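Local coordinates for protein ethylbenzene dehydrogenase beta-subunit (Aromatoleum aromaticum, PDB 2IVF) that is the iron-sulfur subunit of a three-chain, heme-containing dehydrogenase and holds four iron-sulfur clusters in domains of the bacterial 4Fe-4S ferredoxin type, at residues Ile23-Cys28 with Val273-Ala278. Numbering follows the deposited sequence.
Sequences IDLNKC and VPPMGA. With SF4 (iron/sulfur cluster), chain T.
Asp-24 pairs with Val-273 in a parallel beta bridge at the ends of two neighbouring strands, 19-24 and 270-273, of a mixed sheet. Val-273 uses both backbone polar atoms: its N gives a hydrogen bond to Ile-23 O (3.0 Å), and its O accepts from Leu-25 N (2.9 Å). Beyond the bridge the chain turns toward the cluster, and side-chain bonds replace strand pairing.

Asn-26 carries this second half with its amide. Asn-26 OD1 accepts from Met-276 N at 2.8 Å, nearly straight (172°) and on a lone pair in the carbonyl plane. Asn-26 ND2 donates to Pro-274 O (2.9 Å) from above the plane of that carbonyl. The amide thus reads one backbone acceptor and one donor of 273-278, and this fixes which way it is flipped. Asn-26 ND2 also donates to Asp-24 OD1 (3.1 Å), on the syn lone pair. Asp-24 OD1 takes a second bond from Asn-26 N, which makes an Asx turn. The Asp-24 CG lies anti to the backbone N (chi1 -174°), which brings OD1 against Val-273 CB. Asp-24 OD2 is hydrogen-bonded to Tyr-273 OH of the neighbouring alpha-subunit chain.

Apolar contact is slight: Leu-25 CD1 lies alongside Pro-275 CD (4.0 Å). Leu-313 of helix 306-321 packs on Asn-26 and Val-273. The turn leads into Cys-28, whose SG binds the iron FE1 of an iron/sulfur cluster at 2.3 Å. A water bridges the segments: it donates to Asn-26 OD1 and accepts from Gly-277 N (2.9 Å from the water O).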
loop_
_atom_site.group_PDB
_atom_site.type_symbol
_atom_site.label_atom_id
_atom_site.label_comp_id
_atom_site.label_asym_id
_atom_site.label_seq_id
_atom_site.Cartn_x
_atom_site.Cartn_y
_atom_site.Cartn_z
ATOM N N ILE B 23 -14.008 -5.763 -15.803
ATOM C CA ILE B 23 -13.183 -4.952 -14.879
ATOM C C ILE B 23 -13.658 -3.526 -14.964
ATOM O O ILE B 23 -13.677 -2.952 -16.041
ATOM C CB ILE B 23 -11.698 -4.998 -15.295
ATOM C CG1 ILE B 23 -11.237 -6.472 -15.300
ATOM C CG2 ILE B 23 -10.830 -4.016 -14.447
ATOM C CD1 ILE B 23 -9.759 -6.730 -15.686
ATOM N N ASP B 24 -14.083 -2.961 -13.843
ATOM C CA ASP B 24 -14.691 -1.623 -13.833
ATOM C C ASP B 24 -13.598 -0.641 -13.530
ATOM O O ASP B 24 -13.191 -0.501 -12.390
ATOM C CB ASP B 24 -15.802 -1.519 -12.779
ATOM C CG ASP B 24 -16.539 -0.200 -12.852
ATOM O OD1 ASP B 24 -15.993 0.769 -13.480
ATOM O OD2 ASP B 24 -17.642 -0.111 -12.270
ATOM N N LEU B 25 -13.180 0.125 -14.533
ATOM C CA LEU B 25 -12.046 1.017 -14.348
ATOM C C LEU B 25 -12.385 2.183 -13.475
ATOM O O LEU B 25 -11.471 2.835 -12.966
ATOM C CB LEU B 25 -11.512 1.494 -15.683
ATOM C CG LEU B 25 -11.023 0.346 -16.576
ATOM C CD1 LEU B 25 -10.600 0.825 -17.914
ATOM C CD2 LEU B 25 -9.835 -0.412 -15.885
ATOM N N ASN B 26 -13.671 2.478 -13.306
ATOM C CA ASN B 26 -14.044 3.506 -12.328
ATOM C C ASN B 26 -13.715 3.152 -10.904
ATOM O O ASN B 26 -13.535 4.044 -10.054
ATOM C CB ASN B 26 -15.527 3.805 -12.468
ATOM C CG ASN B 26 -15.821 4.375 -13.763
ATOM O OD1 ASN B 26 -15.468 5.552 -14.015
ATOM N ND2 ASN B 26 -16.375 3.553 -14.677
ATOM N N LYS B 27 -13.687 1.865 -10.614
ATOM C CA LYS B 27 -13.531 1.385 -9.247
ATOM C C LYS B 27 -12.104 1.017 -8.902
ATOM O O LYS B 27 -11.809 0.813 -7.730
ATOM C CB LYS B 27 -14.472 0.191 -8.975
ATOM C CG LYS B 27 -15.975 0.572 -9.094
ATOM C CD LYS B 27 -16.912 -0.613 -8.790
ATOM C CE LYS B 27 -17.177 -0.746 -7.289
ATOM N NZ LYS B 27 -18.003 -1.943 -6.928
ATOM N N CYS B 28 -11.233 0.878 -9.913
ATOM C CA CYS B 28 -9.914 0.372 -9.690
ATOM C C CYS B 28 -9.054 1.417 -9.040
ATOM O O CYS B 28 -9.015 2.541 -9.476
ATOM C CB CYS B 28 -9.229 -0.153 -10.971
ATOM S SG CYS B 28 -7.605 -0.797 -10.618
ATOM N N VAL B 273 -15.285 -1.545 -18.087
ATOM C CA VAL B 273 -16.134 -0.337 -17.937
ATOM C C VAL B 273 -15.172 0.850 -17.947
ATOM O O VAL B 273 -14.295 0.979 -17.060
ATOM C CB VAL B 273 -16.971 -0.326 -16.648
ATOM C CG1 VAL B 273 -17.920 0.872 -16.652
ATOM C CG2 VAL B 273 -17.769 -1.660 -16.499
ATOM N N PRO B 274 -15.306 1.719 -18.959
ATOM C CA PRO B 274 -14.321 2.776 -19.077
ATOM C C PRO B 274 -14.518 3.822 -17.977
ATOM O O PRO B 274 -15.643 4.009 -17.461
ATOM C CB PRO B 274 -14.598 3.351 -20.476
ATOM C CG PRO B 274 -16.028 3.128 -20.724
ATOM C CD PRO B 274 -16.303 1.784 -20.056
ATOM N N PRO B 275 -13.436 4.552 -17.669
ATOM C CA PRO B 275 -13.456 5.519 -16.622
ATOM C C PRO B 275 -14.137 6.798 -17.024
ATOM O O PRO B 275 -13.853 7.355 -18.091
ATOM C CB PRO B 275 -11.968 5.767 -16.344
ATOM C CG PRO B 275 -11.303 5.592 -17.622
ATOM C CD PRO B 275 -12.126 4.510 -18.350
ATOM N N MET B 276 -14.998 7.277 -16.153
ATOM C CA MET B 276 -15.669 8.578 -16.310
ATOM C C MET B 276 -14.660 9.718 -16.160
ATOM O O MET B 276 -14.685 10.678 -16.942
ATOM C CB MET B 276 -16.788 8.711 -15.275
ATOM C CG MET B 276 -17.948 7.730 -15.476
ATOM S SD MET B 276 -19.148 7.801 -14.136
ATOM C CE MET B 276 -18.237 7.094 -12.751
ATOM N N GLY B 277 -13.755 9.586 -15.183
ATOM C CA GLY B 277 -12.730 10.596 -14.909
ATOM C C GLY B 277 -13.287 11.840 -14.258
ATOM O O GLY B 277 -14.496 11.995 -14.112
ATOM N N ALA B 278 -12.385 12.683 -13.785
ATOM C CA ALA B 278 -12.730 13.915 -13.135
ATOM C C ALA B 278 -12.921 15.056 -14.110
ATOM O O ALA B 278 -12.229 15.150 -15.129
ATOM C CB ALA B 278 -11.638 14.266 -12.070
HETATM FE FE1 SF4 T . -7.714 -2.644 -9.292
HETATM FE FE2 SF4 T . -6.538 -5.097 -8.953
HETATM FE FE3 SF4 T . -8.934 -4.524 -7.874
HETATM FE FE4 SF4 T . -6.759 -3.362 -6.769
HETATM S S1 SF4 T . -7.199 -5.572 -6.820
HETATM S S2 SF4 T . -8.762 -2.366 -7.264
HETATM S S3 SF4 T . -5.539 -3.049 -8.675
HETATM S S4 SF4 T . -8.427 -4.629 -10.131
HETATM O O HOH W 1 -13.754 7.434 -13.198
#